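PDB 3VOV: glucokinase from Thermus thermophilus, which phosphorylates glucose and probably other hexoses at the expense of ATP, as a zinc-binding sugar kinase of the ROK family. Local coordinates for residues 109-121 with 278-292; 127-139 with 175-187. All coordinates share one frame; numbering follows the deposited sequence.

How the interactions relate
From the N terminus, the chain builds the five-stranded sheet that ends at strand 102-106 and then enters helix 107-118, the first half of interaction 1. Strand 127-132 follows directly and opens the second five-stranded sheet. Its hairpin with strand 136-142 meets 175-187 in interaction 2, which closes a short loop carrying the other zinc ligands. Only after strands 240-244 and 275-277 does 278-292 return to helix 107-118, so the loop of interaction 1 encloses interaction 2. Their centres lie about 18 Å apart, yet the contacts meet where A112 packs on Y129. Interaction 1 joins the two sheet-bearing halves; interaction 2 fixes helix 177-181, whose N-cap C176 binds zinc, and helix 183-194 to the second sheet.

Interaction 1 of 2, residues 109-121 with 278-292; sequences NAAALAEHHLGAA and ARLGAEAGLLGAALT
A114 and L291 are reciprocal knobs between helices 109-118 and 284-292. The A114 methyl drops into the hollow of A284, L287, G288 and L291, with CB 3.8 Å from L287 CB; L291 fills the pocket of L113, A114, H117 and L118, its CD1 3.6 Å from A114 CA. Glycine brings the backbones together where A110 O receives a CA-H...O contact from G288 CA at 3.1 Å, and the axes approach to 6.9 Å while crossing at 84°. L280 pushes CD1 against the A114 carbonyl from the preceding loop. E115, bent at chi2 (-76°), turns its carboxylate back onto that loop: OE1 takes R279 N at 2.9 Å and OE2 takes L280 N at 2.8 Å, both syn but tilted from the carboxylate plane, while A120 N also donates to OE1. With an alanine here, the amides of R279, L280 and A120 would probably lose their carboxylate acceptor and the 278-280 loop its hold. F18 of strand 12-18 covers L118, L287 and L291, and Y129 of strand 127-132 packs on A111 and E115. The pair sits between the two five-stranded sheets, as expected at the lobe junction of the actin-like ATPase fold.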
loop_
_atom_site.group_PDB
_atom_site.type_symbol
_atom_site.label_atom_id
_atom_site.label_comp_id
_atom_site.label_asym_id
_atom_site.label_seq_id
_atom_site.Cartn_x
_atom_site.Cartn_y
_atom_site.Cartn_z
ATOM N N ASN B 109 -4.017 -24.139 15.968
ATOM C CA ASN B 109 -5.192 -24.062 16.880
ATOM C C ASN B 109 -4.873 -24.772 18.212
ATOM O O ASN B 109 -5.195 -24.279 19.299
ATOM C CB ASN B 109 -6.440 -24.752 16.299
ATOM C CG ASN B 109 -7.102 -23.959 15.178
ATOM O OD1 ASN B 109 -6.816 -22.797 14.979
ATOM N ND2 ASN B 109 -7.988 -24.613 14.439
ATOM N N ALA B 110 -4.291 -25.954 18.104
ATOM C CA ALA B 110 -3.857 -26.705 19.289
ATOM C C ALA B 110 -2.844 -25.945 20.212
ATOM O O ALA B 110 -3.035 -25.883 21.446
ATOM C CB ALA B 110 -3.312 -28.075 18.846
ATOM N N ALA B 111 -1.785 -25.370 19.629
ATOM C CA ALA B 111 -0.883 -24.544 20.415
ATOM C C ALA B 111 -1.636 -23.380 21.050
ATOM O O ALA B 111 -1.409 -23.048 22.217
ATOM C CB ALA B 111 0.358 -24.048 19.586
ATOM N N ALA B 112 -2.545 -22.753 20.299
ATOM C CA ALA B 112 -3.320 -21.646 20.851
ATOM C C ALA B 112 -4.160 -22.080 22.090
ATOM O O ALA B 112 -4.214 -21.364 23.107
ATOM C CB ALA B 112 -4.271 -21.061 19.750
ATOM N N LEU B 113 -4.852 -23.220 21.987
ATOM C CA LEU B 113 -5.627 -23.783 23.120
ATOM C C LEU B 113 -4.742 -24.030 24.347
ATOM O O LEU B 113 -5.109 -23.722 25.472
ATOM C CB LEU B 113 -6.348 -25.085 22.678
ATOM C CG LEU B 113 -7.402 -25.791 23.542
ATOM C CD1 LEU B 113 -8.585 -24.838 23.828
ATOM C CD2 LEU B 113 -7.893 -27.126 22.892
ATOM N N ALA B 114 -3.548 -24.568 24.109
ATOM C CA ALA B 114 -2.634 -24.882 25.136
ATOM C C ALA B 114 -2.135 -23.603 25.814
ATOM O O ALA B 114 -2.166 -23.501 27.031
ATOM C CB ALA B 114 -1.453 -25.745 24.583
ATOM N N GLU B 115 -1.704 -22.620 25.044
ATOM C CA GLU B 115 -1.275 -21.344 25.660
ATOM C C GLU B 115 -2.406 -20.682 26.424
ATOM O O GLU B 115 -2.186 -20.011 27.459
ATOM C CB GLU B 115 -0.703 -20.379 24.610
ATOM C CG GLU B 115 0.595 -20.872 24.007
ATOM C CD GLU B 115 1.798 -20.722 24.902
ATOM O OE1 GLU B 115 1.745 -19.957 25.909
ATOM O OE2 GLU B 115 2.835 -21.360 24.544
ATOM N N HIS B 116 -3.617 -20.863 25.942
ATOM C CA HIS B 116 -4.780 -20.324 26.646
ATOM C C HIS B 116 -5.041 -20.920 28.031
ATOM O O HIS B 116 -5.249 -20.185 28.981
ATOM C CB HIS B 116 -6.025 -20.518 25.802
ATOM C CG HIS B 116 -7.247 -19.912 26.399
ATOM N ND1 HIS B 116 -7.632 -18.613 26.139
ATOM C CD2 HIS B 116 -8.196 -20.436 27.220
ATOM C CE1 HIS B 116 -8.761 -18.355 26.798
ATOM N NE2 HIS B 116 -9.132 -19.449 27.445
ATOM N N HIS B 117 -5.093 -22.250 28.097
ATOM C CA HIS B 117 -5.355 -22.986 29.312
ATOM C C HIS B 117 -4.173 -23.188 30.227
ATOM O O HIS B 117 -4.346 -23.192 31.427
ATOM C CB HIS B 117 -5.997 -24.337 28.977
ATOM C CG HIS B 117 -7.387 -24.201 28.447
ATOM N ND1 HIS B 117 -8.467 -23.924 29.255
ATOM C CD2 HIS B 117 -7.861 -24.230 27.180
ATOM C CE1 HIS B 117 -9.555 -23.813 28.511
ATOM N NE2 HIS B 117 -9.212 -23.995 27.242
ATOM N N LEU B 118 -2.987 -23.355 29.684
ATOM C CA LEU B 118 -1.785 -23.747 30.452
ATOM C C LEU B 118 -0.599 -22.766 30.350
ATOM O O LEU B 118 0.395 -22.933 31.024
ATOM C CB LEU B 118 -1.298 -25.113 29.902
ATOM C CG LEU B 118 -1.937 -26.456 30.352
ATOM C CD1 LEU B 118 -3.296 -26.404 31.028
ATOM C CD2 LEU B 118 -1.909 -27.599 29.279
ATOM N N GLY B 119 -0.669 -21.775 29.460
ATOM C CA GLY B 119 0.510 -20.985 29.120
ATOM C C GLY B 119 0.272 -19.494 29.272
ATOM O O GLY B 119 -0.385 -19.051 30.221
ATOM N N ALA B 120 0.779 -18.721 28.319
ATOM C CA ALA B 120 0.814 -17.240 28.445
ATOM C C ALA B 120 -0.544 -16.580 28.700
ATOM O O ALA B 120 -0.599 -15.446 29.213
ATOM C CB ALA B 120 1.476 -16.616 27.198
ATOM N N ALA B 121 -1.638 -17.236 28.313
ATOM C CA ALA B 121 -2.956 -16.630 28.469
ATOM C C ALA B 121 -3.803 -17.309 29.558
ATOM O O ALA B 121 -5.016 -17.090 29.643
ATOM C CB ALA B 121 -3.716 -16.578 27.123
ATOM N N ALA B 278 4.650 -16.589 23.862
ATOM C CA ALA B 278 4.195 -17.971 24.164
ATOM C C ALA B 278 5.141 -18.620 25.177
ATOM O O ALA B 278 6.348 -18.459 25.049
ATOM C CB ALA B 278 4.110 -18.816 22.892
ATOM N N ARG B 279 4.577 -19.355 26.141
ATOM C CA ARG B 279 5.367 -19.964 27.216
ATOM C C ARG B 279 5.688 -21.433 27.051
ATOM O O ARG B 279 6.618 -21.927 27.721
ATOM C CB ARG B 279 4.707 -19.758 28.567
ATOM C CG ARG B 279 4.972 -18.356 29.126
ATOM C CD ARG B 279 4.079 -18.039 30.303
ATOM N NE ARG B 279 3.864 -16.594 30.375
ATOM C CZ ARG B 279 3.041 -15.976 31.220
ATOM N NH1 ARG B 279 2.315 -16.669 32.116
ATOM N NH2 ARG B 279 2.945 -14.646 31.160
ATOM N N LEU B 280 4.933 -22.146 26.200
ATOM C CA LEU B 280 4.987 -23.619 26.284
ATOM C C LEU B 280 5.969 -24.256 25.338
ATOM O O LEU B 280 6.147 -25.462 25.379
ATOM C CB LEU B 280 3.607 -24.248 26.090
ATOM C CG LEU B 280 2.571 -23.804 27.107
ATOM C CD1 LEU B 280 1.195 -24.294 26.726
ATOM C CD2 LEU B 280 2.933 -24.299 28.511
ATOM N N GLY B 281 6.563 -23.469 24.449
ATOM C CA GLY B 281 7.581 -24.005 23.560
ATOM C C GLY B 281 7.127 -25.211 22.736
ATOM O O GLY B 281 6.011 -25.247 22.186
ATOM N N ALA B 282 7.990 -26.221 22.695
ATOM C CA ALA B 282 7.860 -27.373 21.766
ATOM C C ALA B 282 6.717 -28.330 22.128
ATOM O O ALA B 282 6.288 -29.160 21.323
ATOM C CB ALA B 282 9.217 -28.169 21.677
ATOM N N GLU B 283 6.200 -28.198 23.330
ATOM C CA GLU B 283 5.163 -29.106 23.766
ATOM C C GLU B 283 3.782 -28.556 23.569
ATOM O O GLU B 283 2.807 -29.257 23.856
ATOM C CB GLU B 283 5.305 -29.376 25.260
ATOM C CG GLU B 283 6.119 -30.555 25.550
ATOM C CD GLU B 283 5.985 -30.986 26.980
ATOM O OE1 GLU B 283 6.516 -32.068 27.273
ATOM O OE2 GLU B 283 5.366 -30.246 27.794
ATOM N N ALA B 284 3.674 -27.308 23.142
ATOM C CA ALA B 284 2.345 -26.658 23.048
ATOM C C ALA B 284 1.422 -27.503 22.174
ATOM O O ALA B 284 0.264 -27.684 22.485
ATOM C CB ALA B 284 2.462 -25.225 22.460
ATOM N N GLY B 285 1.937 -28.049 21.083
ATOM C CA GLY B 285 1.050 -28.792 20.159
ATOM C C GLY B 285 0.488 -30.075 20.797
ATOM O O GLY B 285 -0.688 -30.386 20.618
ATOM N N LEU B 286 1.355 -30.835 21.494
ATOM C CA LEU B 286 0.948 -32.042 22.222
ATOM C C LEU B 286 -0.060 -31.680 23.297
ATOM O O LEU B 286 -1.120 -32.316 23.391
ATOM C CB LEU B 286 2.169 -32.784 22.842
ATOM C CG LEU B 286 1.830 -34.036 23.669
ATOM C CD1 LEU B 286 1.033 -35.022 22.884
ATOM C CD2 LEU B 286 3.093 -34.739 24.277
ATOM N N LEU B 287 0.264 -30.683 24.118
ATOM C CA LEU B 287 -0.672 -30.204 25.156
ATOM C C LEU B 287 -2.029 -29.791 24.573
ATOM O O LEU B 287 -3.077 -30.183 25.087
ATOM C CB LEU B 287 -0.047 -29.040 25.955
ATOM C CG LEU B 287 1.121 -29.466 26.850
ATOM C CD1 LEU B 287 1.904 -28.252 27.419
ATOM C CD2 LEU B 287 0.609 -30.368 28.012
ATOM N N GLY B 288 -2.019 -29.040 23.458
ATOM C CA GLY B 288 -3.312 -28.592 22.874
ATOM C C GLY B 288 -4.073 -29.747 22.231
ATOM O O GLY B 288 -5.294 -29.723 22.163
ATOM N N ALA B 289 -3.362 -30.731 21.693
ATOM C CA ALA B 289 -4.051 -31.932 21.147
ATOM C C ALA B 289 -4.722 -32.691 22.299
ATOM O O ALA B 289 -5.862 -33.150 22.201
ATOM C CB ALA B 289 -3.053 -32.831 20.439
ATOM N N ALA B 290 -4.022 -32.799 23.403
ATOM C CA ALA B 290 -4.621 -33.443 24.558
ATOM C C ALA B 290 -5.796 -32.630 25.077
ATOM O O ALA B 290 -6.841 -33.181 25.371
ATOM C CB ALA B 290 -3.563 -33.676 25.659
ATOM N N LEU B 291 -5.627 -31.312 25.210
ATOM C CA LEU B 291 -6.726 -30.481 25.682
ATOM C C LEU B 291 -7.939 -30.510 24.782
ATOM O O LEU B 291 -9.094 -30.423 25.247
ATOM C CB LEU B 291 -6.291 -29.044 25.809
ATOM C CG LEU B 291 -5.570 -28.644 27.070
ATOM C CD1 LEU B 291 -4.822 -27.331 26.708
ATOM C CD2 LEU B 291 -6.603 -28.437 28.202
ATOM N N THR B 292 -7.699 -30.624 23.488
ATOM C CA THR B 292 -8.814 -30.816 22.543
ATOM C C THR B 292 -9.701 -31.967 22.974
ATOM O O THR B 292 -10.915 -31.801 23.135
ATOM C CB THR B 292 -8.278 -30.967 21.064
ATOM O OG1 THR B 292 -7.586 -29.772 20.731
ATOM C CG2 THR B 292 -9.397 -31.190 20.040
#

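Interaction 2 of 2, residues 127-139 with 175-187; sequences SLYLTVSTGIGGG and GCLEALAAGRALE. With ZN (zinc ion), chain G.
I136 lies against helix 177-181 with its CD1 between L177 and A181, 3.9 Å from L177 CG and 3.8 Å from A181 CB, while its CG1 rests on the methyl of A182. Having CG1 anti to the carbonyl carbon (chi1 -78°) and an extended chi2 points CD1 in at the helix backbone near the A181 carbonyl carbon. L130, on the neighbouring strand, meets L177 tip to tip, CD2 to CD2 at 3.9 Å, and V132 adds its CG1 against the A181 carbonyl. From the same helix, E178 holds CG anti to its own backbone N (chi1 176°) and stretches onward, carrying OE1 to I136 N at 2.8 Å. The bond uses the anti lone pair, away from the other oxygen, and its N-H...O angle of 150° is moderately bent.

The two strands form an antiparallel beta hairpin of the second sheet in the actin-like ATPase fold, and its turn is pinned to the start of helix 183-187. A182 occupies the N-cap position; G183 N donates to S133 O at 2.7 Å, nearly in line with the carbonyl, and R184 N donates to T134 O. The methyl CG2 of T134 crosses the aliphatic part of R184, 3.3 Å from CD, whereas the R184 guanidinium turns off to the Y192 carbonyl of the second subunit.

At the other end, C176 is the N-cap of helix 177-181 and its SG binds the zinc ion at 2.4 Å, together with H159, C169 and C171. E178, two residues on, also packs against H159, linking the hairpin to a zinc ligand.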
loop_
_atom_site.group_PDB
_atom_site.type_symbol
_atom_site.label_atom_id
_atom_site.label_comp_id
_atom_site.label_asym_id
_atom_site.label_seq_id
_atom_site.Cartn_x
_atom_site.Cartn_y
_atom_site.Cartn_z
ATOM N N SER B 127 -8.499 -15.593 24.008
ATOM C CA SER B 127 -7.186 -15.160 23.607
ATOM C C SER B 127 -6.987 -15.372 22.103
ATOM O O SER B 127 -7.774 -16.045 21.416
ATOM C CB SER B 127 -6.082 -15.846 24.438
ATOM O OG SER B 127 -6.126 -17.250 24.251
ATOM N N LEU B 128 -5.897 -14.811 21.614
ATOM C CA LEU B 128 -5.590 -14.857 20.213
ATOM C C LEU B 128 -4.123 -15.213 20.150
ATOM O O LEU B 128 -3.310 -14.614 20.841
ATOM C CB LEU B 128 -5.849 -13.457 19.685
ATOM C CG LEU B 128 -5.627 -12.922 18.299
ATOM C CD1 LEU B 128 -4.311 -13.362 17.772
ATOM C CD2 LEU B 128 -6.806 -13.197 17.362
ATOM N N TYR B 129 -3.797 -16.210 19.347
ATOM C CA TYR B 129 -2.440 -16.730 19.274
ATOM C C TYR B 129 -1.920 -16.709 17.839
ATOM O O TYR B 129 -2.637 -17.095 16.912
ATOM C CB TYR B 129 -2.470 -18.166 19.774
ATOM C CG TYR B 129 -1.187 -18.937 19.608
ATOM C CD1 TYR B 129 -0.163 -18.777 20.504
ATOM C CD2 TYR B 129 -1.029 -19.869 18.577
ATOM C CE1 TYR B 129 1.028 -19.491 20.385
ATOM C CE2 TYR B 129 0.149 -20.608 18.444
ATOM C CZ TYR B 129 1.177 -20.406 19.376
ATOM O OH TYR B 129 2.354 -21.120 19.316
ATOM N N LEU B 130 -0.681 -16.266 17.665
ATOM C CA LEU B 130 -0.038 -16.269 16.342
ATOM C C LEU B 130 1.278 -16.951 16.468
ATOM O O LEU B 130 1.983 -16.748 17.455
ATOM C CB LEU B 130 0.200 -14.828 15.871
ATOM C CG LEU B 130 0.529 -14.675 14.374
ATOM C CD1 LEU B 130 -0.759 -14.767 13.579
ATOM C CD2 LEU B 130 1.254 -13.319 14.110
ATOM N N THR B 131 1.586 -17.826 15.526
ATOM C CA THR B 131 2.894 -18.469 15.531
ATOM C C THR B 131 3.625 -18.111 14.260
ATOM O O THR B 131 3.128 -18.370 13.159
ATOM C CB THR B 131 2.799 -20.034 15.723
ATOM O OG1 THR B 131 4.068 -20.633 15.448
ATOM C CG2 THR B 131 1.736 -20.624 14.842
ATOM N N VAL B 132 4.810 -17.518 14.428
ATOM C CA VAL B 132 5.693 -17.210 13.301
ATOM C C VAL B 132 6.824 -18.233 13.255
ATOM O O VAL B 132 7.683 -18.282 14.119
ATOM C CB VAL B 132 6.256 -15.737 13.412
ATOM C CG1 VAL B 132 7.062 -15.334 12.167
ATOM C CG2 VAL B 132 5.101 -14.775 13.603
ATOM N N SER B 133 6.791 -19.062 12.234
ATOM C CA SER B 133 7.805 -20.057 11.992
ATOM C C SER B 133 8.109 -20.008 10.490
ATOM O O SER B 133 8.252 -18.936 9.903
ATOM C CB SER B 133 7.232 -21.442 12.374
ATOM O OG SER B 133 8.197 -22.457 12.221
ATOM N N THR B 134 8.231 -21.174 9.875
ATOM C CA THR B 134 8.411 -21.302 8.454
ATOM C C THR B 134 7.260 -20.575 7.723
ATOM O O THR B 134 7.501 -19.812 6.786
ATOM C CB THR B 134 8.448 -22.814 8.074
ATOM O OG1 THR B 134 9.723 -23.360 8.470
ATOM C CG2 THR B 134 8.368 -22.948 6.609
ATOM N N GLY B 135 6.025 -20.858 8.174
ATOM C CA GLY B 135 4.806 -20.159 7.781
ATOM C C GLY B 135 4.290 -19.303 8.945
ATOM O O GLY B 135 4.918 -19.255 10.008
ATOM N N ILE B 136 3.173 -18.606 8.753
ATOM C CA ILE B 136 2.520 -17.961 9.880
ATOM C C ILE B 136 1.170 -18.609 10.054
ATOM O O ILE B 136 0.393 -18.637 9.136
ATOM C CB ILE B 136 2.363 -16.414 9.706
ATOM C CG1 ILE B 136 3.714 -15.753 9.990
ATOM C CG2 ILE B 136 1.279 -15.887 10.662
ATOM C CD1 ILE B 136 3.817 -14.261 9.697
ATOM N N GLY B 137 0.901 -19.122 11.250
ATOM C CA GLY B 137 -0.419 -19.576 11.590
ATOM C C GLY B 137 -0.906 -18.991 12.895
ATOM O O GLY B 137 -0.221 -18.183 13.533
ATOM N N GLY B 138 -2.074 -19.428 13.321
ATOM C CA GLY B 138 -2.609 -18.925 14.575
ATOM C C GLY B 138 -3.816 -19.666 15.056
ATOM O O GLY B 138 -4.176 -20.704 14.534
ATOM N N GLY B 139 -4.462 -19.127 16.071
ATOM C CA GLY B 139 -5.671 -19.743 16.583
ATOM C C GLY B 139 -6.402 -18.739 17.414
ATOM O O GLY B 139 -5.770 -17.839 17.995
ATOM N N GLY B 175 0.082 -10.389 -0.319
ATOM C CA GLY B 175 0.048 -9.426 0.772
ATOM C C GLY B 175 -0.508 -9.941 2.084
ATOM O O GLY B 175 -0.857 -9.133 2.948
ATOM N N CYS B 176 -0.643 -11.280 2.209
ATOM C CA CYS B 176 -1.054 -11.943 3.444
ATOM C C CYS B 176 0.006 -11.698 4.478
ATOM O O CYS B 176 1.187 -11.574 4.145
ATOM C CB CYS B 176 -1.184 -13.465 3.198
ATOM S SG CYS B 176 -2.585 -13.845 2.209
ATOM N N LEU B 177 -0.375 -11.694 5.753
ATOM C CA LEU B 177 0.627 -11.599 6.797
ATOM C C LEU B 177 1.728 -12.664 6.596
ATOM O O LEU B 177 2.928 -12.363 6.702
ATOM C CB LEU B 177 -0.052 -11.746 8.170
ATOM C CG LEU B 177 0.838 -11.775 9.410
ATOM C CD1 LEU B 177 1.795 -10.575 9.482
ATOM C CD2 LEU B 177 -0.051 -11.871 10.701
ATOM N N GLU B 178 1.320 -13.903 6.275
ATOM C CA GLU B 178 2.320 -14.957 6.058
ATOM C C GLU B 178 3.327 -14.560 4.996
ATOM O O GLU B 178 4.542 -14.710 5.156
ATOM C CB GLU B 178 1.645 -16.267 5.614
ATOM C CG GLU B 178 2.689 -17.335 5.305
ATOM C CD GLU B 178 2.083 -18.733 5.271
ATOM O OE1 GLU B 178 1.930 -19.314 6.357
ATOM O OE2 GLU B 178 1.741 -19.227 4.169
ATOM N N ALA B 179 2.809 -14.079 3.889
ATOM C CA ALA B 179 3.655 -13.795 2.739
ATOM C C ALA B 179 4.562 -12.553 2.998
ATOM O O ALA B 179 5.495 -12.266 2.214
ATOM C CB ALA B 179 2.791 -13.568 1.524
ATOM N N LEU B 180 4.270 -11.820 4.071
ATOM C CA LEU B 180 5.052 -10.630 4.401
ATOM C C LEU B 180 6.111 -10.887 5.436
ATOM O O LEU B 180 7.148 -10.203 5.441
ATOM C CB LEU B 180 4.135 -9.526 4.962
ATOM C CG LEU B 180 3.165 -8.917 3.910
ATOM C CD1 LEU B 180 2.134 -8.039 4.663
ATOM C CD2 LEU B 180 3.899 -8.104 2.762
ATOM N N ALA B 181 5.816 -11.821 6.361
ATOM C CA ALA B 181 6.551 -11.876 7.632
ATOM C C ALA B 181 6.934 -13.267 8.123
ATOM O O ALA B 181 7.615 -13.396 9.166
ATOM C CB ALA B 181 5.748 -11.147 8.730
ATOM N N ALA B 182 6.510 -14.312 7.412
ATOM C CA ALA B 182 6.895 -15.664 7.853
ATOM C C ALA B 182 8.409 -15.863 7.672
ATOM O O ALA B 182 9.052 -15.142 6.917
ATOM C CB ALA B 182 6.116 -16.736 7.058
ATOM N N GLY B 183 8.952 -16.865 8.372
ATOM C CA GLY B 183 10.279 -17.405 8.101
ATOM C C GLY B 183 10.639 -17.499 6.658
ATOM O O GLY B 183 11.637 -16.941 6.257
ATOM N N ARG B 184 9.824 -18.166 5.857
ATOM C CA ARG B 184 10.140 -18.325 4.458
ATOM C C ARG B 184 10.025 -17.031 3.685
ATOM O O ARG B 184 10.650 -16.875 2.661
ATOM C CB ARG B 184 9.264 -19.386 3.795
ATOM C CG ARG B 184 9.610 -20.815 4.229
ATOM C CD ARG B 184 8.696 -21.823 3.563
ATOM N NE ARG B 184 8.773 -21.658 2.131
ATOM C CZ ARG B 184 7.752 -21.322 1.355
ATOM N NH1 ARG B 184 7.944 -21.201 0.047
ATOM N NH2 ARG B 184 6.560 -21.137 1.871
ATOM N N ALA B 185 9.186 -16.115 4.151
ATOM C CA ALA B 185 9.099 -14.791 3.513
ATOM C C ALA B 185 10.394 -13.987 3.748
ATOM O O ALA B 185 10.931 -13.356 2.841
ATOM C CB ALA B 185 7.912 -14.067 4.060
ATOM N N LEU B 186 10.901 -14.017 4.975
ATOM C CA LEU B 186 12.168 -13.354 5.275
ATOM C C LEU B 186 13.310 -13.909 4.429
ATOM O O LEU B 186 14.117 -13.157 3.864
ATOM C CB LEU B 186 12.511 -13.564 6.738
ATOM C CG LEU B 186 11.615 -12.946 7.817
ATOM C CD1 LEU B 186 12.057 -13.471 9.201
ATOM C CD2 LEU B 186 11.715 -11.405 7.787
ATOM N N GLU B 187 13.383 -15.236 4.346
ATOM C CA GLU B 187 14.399 -15.882 3.522
ATOM C C GLU B 187 14.223 -15.562 2.036
ATOM O O GLU B 187 15.231 -15.399 1.319
ATOM C CB GLU B 187 14.364 -17.392 3.725
ATOM C CG GLU B 187 14.670 -17.761 5.165
ATOM C CD GLU B 187 14.692 -19.265 5.421
ATOM O OE1 GLU B 187 14.113 -20.041 4.627
ATOM O OE2 GLU B 187 15.252 -19.646 6.450
HETATM ZN ZN ZN G . -2.103 -16.229 2.044
#